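Cytochrome C-type biogenesis protein ccmF (PDB 6ZMQ) binds heme b and, as a membrane-bound cytochrome c heme lyase, probably helps attach heme to apocytochrome c. Local coordinates at residues V61-F72 and L115-L126. Sequence-based numbering, arbitrary orientation.
Sequences VFPAFLAALAAF and LLWGLLQTLYTL. With PTY (phosphatidylethanolamine), chain F.
Phe65 enters the surface of helix 110-129 as a knob in a hole made by Leu119, Thr122, Leu123 and Leu126. Its CG is anti to the backbone N (chi1 159°), which sends the ring across Thr122 at about a right angle: Thr122 OG1 lies in the ring plane at the edge, 3.6 Å from Phe65 CD1, while Leu126 CD2 approaches Phe65 CD2 obliquely at 3.6 Å. Backbones come nearest here, with 4.9 Å between the CA atoms of Phe65 and Thr122, and the Ala68 methyl lies close by, its CB 3.6 Å from Thr122 OG1. That hydroxyl is turned back into its own helix, donating to Leu119 O at 2.6 Å, a carbonyl that also accepts from Leu123 N. Putting a valine in place of Thr122 would probably leave Leu119 O with one donor fewer and the edge of Phe65 without its polar neighbour. The pair is an antiparallel packing of two helices, consistent with a helical membrane bundle; the axes of 61-72 and 115-126 approach to 8.8 Å, with 154° between their N-to-C directions, and helices 20-47 and 135-157 also touch it, at Ala64 and Ala68. Close packing continues at Phe72, which lies alongside Leu116 and brings its CB within 3.6 Å of Leu119 CD1, while Leu115 packs against Phe72 and the Ala71 methyl. Toward the surface the packing thins: Phe62, the exposed member, meets just the methyls of Leu126, with Phe62 CD1 3.7 Å from Leu126 CD2.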
ATOM      1  N   VAL A  61      17.872  17.671  13.301  1.00 49.80           N
ATOM      2  CA  VAL A  61      17.044  17.023  12.280  1.00 45.92           C
ATOM      3  C   VAL A  61      17.703  17.107  10.906  1.00 50.54           C
ATOM      4  O   VAL A  61      17.677  16.146  10.129  1.00 58.39           O
ATOM      5  CB  VAL A  61      15.623  17.618  12.261  1.00 55.33           C
ATOM      6  CG1 VAL A  61      14.765  17.003  13.360  1.00 64.96           C
ATOM      7  CG2 VAL A  61      15.680  19.107  12.424  1.00 55.11           C
ATOM      8  N   PHE A  62      18.276  18.265  10.579  1.00 57.01           N
ATOM      9  CA  PHE A  62      19.006  18.431   9.322  1.00 56.65           C
ATOM     10  C   PHE A  62      20.300  17.602   9.239  1.00 53.19           C
ATOM     11  O   PHE A  62      20.505  16.955   8.194  1.00 49.77           O
ATOM     12  CB  PHE A  62      19.209  19.939   9.082  1.00 52.59           C
ATOM     13  CG  PHE A  62      19.410  20.327   7.644  1.00 42.47           C
ATOM     14  CD1 PHE A  62      18.395  20.155   6.709  1.00 39.52           C
ATOM     15  CD2 PHE A  62      20.611  20.909   7.240  1.00 38.51           C
ATOM     16  CE1 PHE A  62      18.582  20.533   5.389  1.00 44.33           C
ATOM     17  CE2 PHE A  62      20.813  21.284   5.926  1.00 41.59           C
ATOM     18  CZ  PHE A  62      19.794  21.098   4.995  1.00 45.36           C
ATOM     19  N   PRO A  63      21.187  17.532  10.266  1.00 45.97           N
ATOM     20  CA  PRO A  63      22.360  16.639  10.119  1.00 46.89           C
ATOM     21  C   PRO A  63      22.064  15.142  10.082  1.00 51.14           C
ATOM     22  O   PRO A  63      22.799  14.404   9.406  1.00 68.69           O
ATOM     23  CB  PRO A  63      23.213  16.998  11.343  1.00 48.10           C
ATOM     24  CG  PRO A  63      22.919  18.392  11.593  1.00 44.29           C
ATOM     25  CD  PRO A  63      21.437  18.435  11.418  1.00 37.93           C
ATOM     26  N   ALA A  64      21.018  14.674  10.778  1.00 43.93           N
ATOM     27  CA  ALA A  64      20.653  13.255  10.764  1.00 36.85           C
ATOM     28  C   ALA A  64      20.194  12.812   9.383  1.00 49.60           C
ATOM     29  O   ALA A  64      20.620  11.755   8.883  1.00 74.33           O
ATOM     30  CB  ALA A  64      19.545  12.986  11.783  1.00 23.40           C
ATOM     31  N   PHE A  65      19.372  13.646   8.737  1.00 34.88           N
ATOM     32  CA  PHE A  65      18.954  13.384   7.364  1.00 51.99           C
ATOM     33  C   PHE A  65      20.126  13.509   6.399  1.00 60.25           C
ATOM     34  O   PHE A  65      20.183  12.790   5.395  1.00 76.07           O
ATOM     35  CB  PHE A  65      17.798  14.321   6.970  1.00 54.61           C
ATOM     36  CG  PHE A  65      17.621  14.505   5.475  1.00 39.44           C
ATOM     37  CD1 PHE A  65      17.043  13.490   4.719  1.00 36.82           C
ATOM     38  CD2 PHE A  65      18.069  15.655   4.819  1.00 30.12           C
ATOM     39  CE1 PHE A  65      16.890  13.622   3.345  1.00 37.87           C
ATOM     40  CE2 PHE A  65      17.911  15.791   3.454  1.00 39.47           C
ATOM     41  CZ  PHE A  65      17.322  14.773   2.719  1.00 43.81           C
ATOM     42  N   LEU A  66      21.068  14.413   6.684  1.00 54.18           N
ATOM     43  CA  LEU A  66      22.217  14.580   5.795  1.00 39.00           C
ATOM     44  C   LEU A  66      23.151  13.379   5.841  1.00 46.27           C
ATOM     45  O   LEU A  66      23.676  12.957   4.804  1.00 70.39           O
ATOM     46  CB  LEU A  66      22.977  15.856   6.136  1.00 28.88           C
ATOM     47  CG  LEU A  66      22.361  17.072   5.451  1.00 27.05           C
ATOM     48  CD1 LEU A  66      23.012  18.354   5.932  1.00 33.51           C
ATOM     49  CD2 LEU A  66      22.447  16.937   3.936  1.00 26.29           C
ATOM     50  N   ALA A  67      23.368  12.810   7.028  1.00 44.57           N
ATOM     51  CA  ALA A  67      24.175  11.597   7.117  1.00 38.95           C
ATOM     52  C   ALA A  67      23.436  10.390   6.540  1.00 42.41           C
ATOM     53  O   ALA A  67      24.063   9.498   5.950  1.00 47.50           O
ATOM     54  CB  ALA A  67      24.589  11.344   8.558  1.00 36.22           C
ATOM     55  N   ALA A  68      22.103  10.346   6.686  1.00 28.53           N
ATOM     56  CA  ALA A  68      21.316   9.310   6.007  1.00 43.47           C
ATOM     57  C   ALA A  68      21.422   9.425   4.488  1.00 49.91           C
ATOM     58  O   ALA A  68      21.598   8.410   3.800  1.00 59.33           O
ATOM     59  CB  ALA A  68      19.846   9.393   6.438  1.00 52.42           C
ATOM     60  N   LEU A  69      21.414  10.653   3.964  1.00 43.19           N
ATOM     61  CA  LEU A  69      21.587  10.872   2.532  1.00 31.66           C
ATOM     62  C   LEU A  69      22.999  10.542   2.085  1.00 38.59           C
ATOM     63  O   LEU A  69      23.180  10.060   0.963  1.00 38.73           O
ATOM     64  CB  LEU A  69      21.204  12.315   2.174  1.00 28.99           C
ATOM     65  CG  LEU A  69      21.250  12.907   0.750  1.00 37.41           C
ATOM     66  CD1 LEU A  69      20.261  14.043   0.697  1.00 45.37           C
ATOM     67  CD2 LEU A  69      22.616  13.481   0.314  1.00 45.57           C
ATOM     68  N   ALA A  70      23.988  10.771   2.954  1.00 34.93           N
ATOM     69  CA  ALA A  70      25.365  10.387   2.652  1.00 32.29           C
ATOM     70  C   ALA A  70      25.507   8.874   2.526  1.00 37.55           C
ATOM     71  O   ALA A  70      26.213   8.381   1.642  1.00 47.44           O
ATOM     72  CB  ALA A  70      26.301  10.935   3.731  1.00 41.35           C
ATOM     73  N   ALA A  71      24.804   8.121   3.372  1.00 39.94           N
ATOM     74  CA  ALA A  71      24.870   6.659   3.297  1.00 47.11           C
ATOM     75  C   ALA A  71      24.154   6.109   2.060  1.00 40.97           C
ATOM     76  O   ALA A  71      24.654   5.181   1.402  1.00 40.28           O
ATOM     77  CB  ALA A  71      24.299   6.054   4.572  1.00 59.40           C
ATOM     78  N   PHE A  72      22.980   6.666   1.731  1.00 39.50           N
ATOM     79  CA  PHE A  72      22.264   6.240   0.521  1.00 41.12           C
ATOM     80  C   PHE A  72      23.029   6.588  -0.747  1.00 47.46           C
ATOM     81  O   PHE A  72      23.087   5.787  -1.691  1.00 45.01           O
ATOM     82  CB  PHE A  72      20.883   6.877   0.473  1.00 38.55           C
ATOM     83  CG  PHE A  72      20.015   6.397  -0.664  1.00 31.77           C
ATOM     84  CD1 PHE A  72      19.311   5.206  -0.563  1.00 32.12           C
ATOM     85  CD2 PHE A  72      19.875   7.159  -1.827  1.00 37.60           C
ATOM     86  CE1 PHE A  72      18.500   4.771  -1.604  1.00 38.48           C
ATOM     87  CE2 PHE A  72      19.075   6.727  -2.871  1.00 44.12           C
ATOM     88  CZ  PHE A  72      18.385   5.533  -2.759  1.00 44.80           C
ATOM     89  N   LEU A 115      18.042   1.073   4.532  1.00 59.81           N
ATOM     90  CA  LEU A 115      18.686   2.380   4.353  1.00 51.11           C
ATOM     91  C   LEU A 115      17.742   3.388   3.682  1.00 52.75           C
ATOM     92  O   LEU A 115      17.639   4.537   4.126  1.00 51.78           O
ATOM     93  CB  LEU A 115      19.991   2.238   3.561  1.00 51.12           C
ATOM     94  CG  LEU A 115      20.827   3.490   3.213  1.00 50.93           C
ATOM     95  CD1 LEU A 115      20.951   4.490   4.376  1.00 43.63           C
ATOM     96  CD2 LEU A 115      22.213   3.110   2.709  1.00 58.72           C
ATOM     97  N   LEU A 116      17.034   2.973   2.627  1.00 51.66           N
ATOM     98  CA  LEU A 116      16.070   3.870   1.977  1.00 42.09           C
ATOM     99  C   LEU A 116      14.886   4.168   2.900  1.00 52.39           C
ATOM    100  O   LEU A 116      14.338   5.279   2.894  1.00 65.14           O
ATOM    101  CB  LEU A 116      15.613   3.255   0.643  1.00 22.85           C
ATOM    102  CG  LEU A 116      14.706   3.943  -0.398  1.00 21.39           C
ATOM    103  CD1 LEU A 116      13.197   3.788  -0.152  1.00 20.92           C
ATOM    104  CD2 LEU A 116      15.061   5.433  -0.505  1.00 26.64           C
ATOM    105  N   TRP A 117      14.522   3.187   3.727  1.00 48.86           N
ATOM    106  CA  TRP A 117      13.463   3.314   4.722  1.00 35.68           C
ATOM    107  C   TRP A 117      13.819   4.343   5.790  1.00 32.33           C
ATOM    108  O   TRP A 117      13.011   5.227   6.116  1.00 27.22           O
ATOM    109  CB  TRP A 117      13.257   1.933   5.340  1.00 32.84           C
ATOM    110  CG  TRP A 117      11.996   1.712   6.026  1.00 40.70           C
ATOM    111  CD1 TRP A 117      11.047   2.637   6.304  1.00 40.36           C
ATOM    112  CD2 TRP A 117      11.512   0.467   6.539  1.00 60.73           C
ATOM    113  NE1 TRP A 117      10.005   2.053   6.953  1.00 46.97           N
ATOM    114  CE2 TRP A 117      10.256   0.719   7.109  1.00 57.53           C
ATOM    115  CE3 TRP A 117      12.015  -0.837   6.566  1.00 60.29           C
ATOM    116  CZ2 TRP A 117       9.503  -0.268   7.721  1.00 45.04           C
ATOM    117  CZ3 TRP A 117      11.255  -1.829   7.161  1.00 56.92           C
ATOM    118  CH2 TRP A 117      10.005  -1.537   7.722  1.00 47.34           C
ATOM    119  N   GLY A 118      15.022   4.226   6.362  1.00 40.71           N
ATOM    120  CA  GLY A 118      15.489   5.203   7.328  1.00 44.14           C
ATOM    121  C   GLY A 118      15.722   6.567   6.718  1.00 50.46           C
ATOM    122  O   GLY A 118      15.559   7.581   7.396  1.00 61.61           O
ATOM    123  N   LEU A 119      16.049   6.616   5.422  1.00 42.46           N
ATOM    124  CA  LEU A 119      16.185   7.900   4.733  1.00 35.80           C
ATOM    125  C   LEU A 119      14.849   8.614   4.582  1.00 46.32           C
ATOM    126  O   LEU A 119      14.760   9.827   4.807  1.00 60.63           O
ATOM    127  CB  LEU A 119      16.831   7.712   3.359  1.00 23.25           C
ATOM    128  CG  LEU A 119      17.115   9.041   2.663  1.00 26.40           C
ATOM    129  CD1 LEU A 119      18.468   8.967   2.171  1.00 41.96           C
ATOM    130  CD2 LEU A 119      16.202   9.349   1.463  1.00 22.00           C
ATOM    131  N   LEU A 120      13.807   7.890   4.172  1.00 37.25           N
ATOM    132  CA  LEU A 120      12.499   8.516   4.038  1.00 41.30           C
ATOM    133  C   LEU A 120      11.902   8.856   5.399  1.00 60.67           C
ATOM    134  O   LEU A 120      11.166   9.850   5.508  1.00 67.12           O
ATOM    135  CB  LEU A 120      11.577   7.608   3.217  1.00 23.55           C
ATOM    136  CG  LEU A 120      12.001   7.393   1.758  1.00 20.51           C
ATOM    137  CD1 LEU A 120      10.922   6.689   0.945  1.00 20.30           C
ATOM    138  CD2 LEU A 120      12.418   8.705   1.080  1.00 20.88           C
ATOM    139  N   GLN A 121      12.285   8.104   6.444  1.00 68.15           N
ATOM    140  CA  GLN A 121      11.985   8.496   7.819  1.00 56.16           C
ATOM    141  C   GLN A 121      12.645   9.821   8.187  1.00 48.02           C
ATOM    142  O   GLN A 121      11.992  10.706   8.759  1.00 37.18           O
ATOM    143  CB  GLN A 121      12.444   7.409   8.788  1.00 48.35           C
ATOM    144  CG  GLN A 121      11.316   6.645   9.430  1.00 37.82           C
ATOM    145  CD  GLN A 121      10.599   7.452  10.482  1.00 36.98           C
ATOM    146  OE1 GLN A 121      11.136   8.413  11.042  1.00 51.70           O
ATOM    147  NE2 GLN A 121       9.383   7.047  10.784  1.00 27.56           N
ATOM    148  N   THR A 122      13.939   9.969   7.865  1.00 46.88           N
ATOM    149  CA  THR A 122      14.653  11.201   8.196  1.00 44.14           C
ATOM    150  C   THR A 122      14.137  12.391   7.392  1.00 44.87           C
ATOM    151  O   THR A 122      14.094  13.517   7.907  1.00 52.32           O
ATOM    152  CB  THR A 122      16.155  11.040   7.972  1.00 43.76           C
ATOM    153  OG1 THR A 122      16.402  10.558   6.650  1.00 51.75           O
ATOM    154  CG2 THR A 122      16.820  10.132   9.015  1.00 48.00           C
ATOM    155  N   LEU A 123      13.744  12.159   6.131  1.00 42.75           N
ATOM    156  CA  LEU A 123      13.172  13.228   5.312  1.00 38.93           C
ATOM    157  C   LEU A 123      11.831  13.692   5.871  1.00 54.86           C
ATOM    158  O   LEU A 123      11.569  14.899   5.958  1.00 66.81           O
ATOM    159  CB  LEU A 123      13.013  12.770   3.857  1.00 26.07           C
ATOM    160  CG  LEU A 123      11.998  13.540   2.985  1.00 28.53           C
ATOM    161  CD1 LEU A 123      12.570  14.877   2.501  1.00 27.68           C
ATOM    162  CD2 LEU A 123      11.488  12.715   1.809  1.00 35.48           C
ATOM    163  N   TYR A 124      10.976  12.742   6.278  1.00 51.11           N
ATOM    164  CA  TYR A 124       9.667  13.106   6.813  1.00 45.43           C
ATOM    165  C   TYR A 124       9.791  13.774   8.182  1.00 54.25           C
ATOM    166  O   TYR A 124       9.022  14.693   8.506  1.00 58.96           O
ATOM    167  CB  TYR A 124       8.783  11.863   6.881  1.00 38.56           C
ATOM    168  CG  TYR A 124       7.928  11.663   5.641  1.00 34.98           C
ATOM    169  CD1 TYR A 124       8.517  11.583   4.375  1.00 35.50           C
ATOM    170  CD2 TYR A 124       6.543  11.526   5.732  1.00 38.33           C
ATOM    171  CE1 TYR A 124       7.751  11.378   3.237  1.00 37.27           C
ATOM    172  CE2 TYR A 124       5.766  11.336   4.584  1.00 48.66           C
ATOM    173  CZ  TYR A 124       6.382  11.252   3.349  1.00 47.63           C
ATOM    174  OH  TYR A 124       5.636  11.060   2.208  1.00 57.28           O
ATOM    175  N   THR A 125      10.792  13.363   8.973  1.00 56.57           N
ATOM    176  CA  THR A 125      11.051  14.023  10.250  1.00 49.73           C
ATOM    177  C   THR A 125      11.603  15.431  10.029  1.00 38.91           C
ATOM    178  O   THR A 125      11.296  16.355  10.792  1.00 32.80           O
ATOM    179  CB  THR A 125      12.018  13.177  11.082  1.00 50.39           C
ATOM    180  OG1 THR A 125      11.531  11.834  11.153  1.00 63.56           O
ATOM    181  CG2 THR A 125      12.142  13.704  12.514  1.00 46.65           C
ATOM    182  N   LEU A 126      12.383  15.620   8.956  1.00 44.58           N
ATOM    183  CA  LEU A 126      12.854  16.954   8.579  1.00 47.82           C
ATOM    184  C   LEU A 126      11.707  17.863   8.136  1.00 64.46           C
ATOM    185  O   LEU A 126      11.658  19.040   8.516  1.00 83.43           O
ATOM    186  CB  LEU A 126      13.894  16.852   7.459  1.00 38.20           C
ATOM    187  CG  LEU A 126      14.524  18.182   7.005  1.00 31.45           C
ATOM    188  CD1 LEU A 126      15.142  18.943   8.179  1.00 39.48           C
ATOM    189  CD2 LEU A 126      15.517  18.030   5.847  1.00 25.35           C
TER
HETATM  190  C1  PTY F 705       3.100  17.276   4.220  1.00 49.19           C
HETATM  191  C2  PTY F 705      -2.339  20.440   8.315  1.00 53.77           C
HETATM  192  C3  PTY F 705      -1.040  21.101   7.853  1.00 61.05           C
HETATM  193  O4  PTY F 705       4.150  16.450   3.807  1.00 43.94           O
HETATM  194  C5  PTY F 705       2.380  19.697   4.372  1.00 59.72           C
HETATM  195  C6  PTY F 705       3.465  18.721   3.897  1.00 61.84           C
HETATM  196  O7  PTY F 705       3.579  18.809   2.502  1.00 82.66           O
HETATM  197  C8  PTY F 705       4.701  19.469   1.978  1.00 85.29           C
HETATM  198  O10 PTY F 705       5.049  20.514   2.420  1.00 87.46           O
HETATM  199  C11 PTY F 705       5.472  18.838   0.814  1.00 76.96           C
HETATM  200  C12 PTY F 705       6.792  19.579   0.589  1.00 55.14           C
HETATM  201  C13 PTY F 705       7.613  18.955  -0.544  1.00 48.03           C
HETATM  202  C14 PTY F 705       6.855  19.039  -1.871  1.00 46.47           C
HETATM  203  C15 PTY F 705       7.805  18.798  -3.046  1.00 45.12           C
HETATM  204  C16 PTY F 705       6.988  18.268  -4.224  1.00 47.75           C
HETATM  205  C17 PTY F 705       7.852  17.407  -5.151  1.00 49.73           C
HETATM  206  C18 PTY F 705       7.527  15.906  -5.090  1.00 54.00           C
HETATM  207  C19 PTY F 705       6.046  15.590  -4.853  1.00 61.91           C
HETATM  208  C20 PTY F 705       5.594  14.399  -5.705  1.00 70.11           C
HETATM  209  C21 PTY F 705       6.224  13.088  -5.222  1.00 70.66           C
HETATM  210  C22 PTY F 705       5.733  11.938  -6.109  1.00 70.66           C
HETATM  211  C23 PTY F 705       5.771  10.590  -5.382  1.00 68.84           C
HETATM  212  C24 PTY F 705       6.917   9.737  -5.940  1.00 58.17           C
HETATM  213  C25 PTY F 705       6.430   8.317  -6.244  1.00 40.61           C
HETATM  214  C26 PTY F 705       7.491   7.541  -7.029  1.00 35.34           C
HETATM  215  C27 PTY F 705       6.821   6.446  -7.857  1.00 35.49           C
HETATM  216  C28 PTY F 705       7.678   6.174  -9.091  1.00 36.11           C
HETATM  217  C29 PTY F 705       6.796   5.785 -10.274  1.00 32.35           C
HETATM  218  C30 PTY F 705       3.774  15.191   3.325  1.00 43.13           C
HETATM  219  C31 PTY F 705       4.797  14.303   2.610  1.00 37.82           C
HETATM  220  O30 PTY F 705       2.665  14.799   3.482  1.00 52.98           O
HETATM  221  C32 PTY F 705       5.475  14.980   1.420  1.00 39.17           C
HETATM  222  C33 PTY F 705       6.305  13.933   0.674  1.00 39.57           C
HETATM  223  C34 PTY F 705       6.068  14.037  -0.832  1.00 44.74           C
HETATM  224  C35 PTY F 705       6.225  12.648  -1.448  1.00 47.51           C
HETATM  225  C36 PTY F 705       7.685  12.204  -1.323  1.00 48.65           C
HETATM  226  C37 PTY F 705       8.072  11.294  -2.495  1.00 46.60           C
HETATM  227  C38 PTY F 705       9.536  10.852  -2.393  1.00 38.49           C
HETATM  228  C39 PTY F 705       9.913   9.875  -3.508  1.00 31.77           C
HETATM  229  C40 PTY F 705      11.347  10.138  -3.963  1.00 40.23           C
HETATM  230  C41 PTY F 705      11.686   9.291  -5.190  1.00 55.89           C
HETATM  231  C42 PTY F 705      11.314  10.073  -6.447  1.00 56.74           C
HETATM  232  C43 PTY F 705      12.583  10.353  -7.248  1.00 42.64           C
HETATM  233  C44 PTY F 705      12.187  10.530  -8.711  1.00 26.96           C
HETATM  234  P1  PTY F 705       1.166  20.711   6.478  1.00 50.24           P
HETATM  235  O11 PTY F 705      -0.345  20.264   6.968  1.00 59.32           O
HETATM  236  O12 PTY F 705       1.955  21.129   7.696  1.00 41.33           O
HETATM  237  O13 PTY F 705       1.049  21.918   5.576  1.00 54.25           O
HETATM  238  O14 PTY F 705       1.930  19.466   5.686  1.00 51.79           O
HETATM  239  N1  PTY F 705      -3.171  21.432   8.972  1.00 41.75           N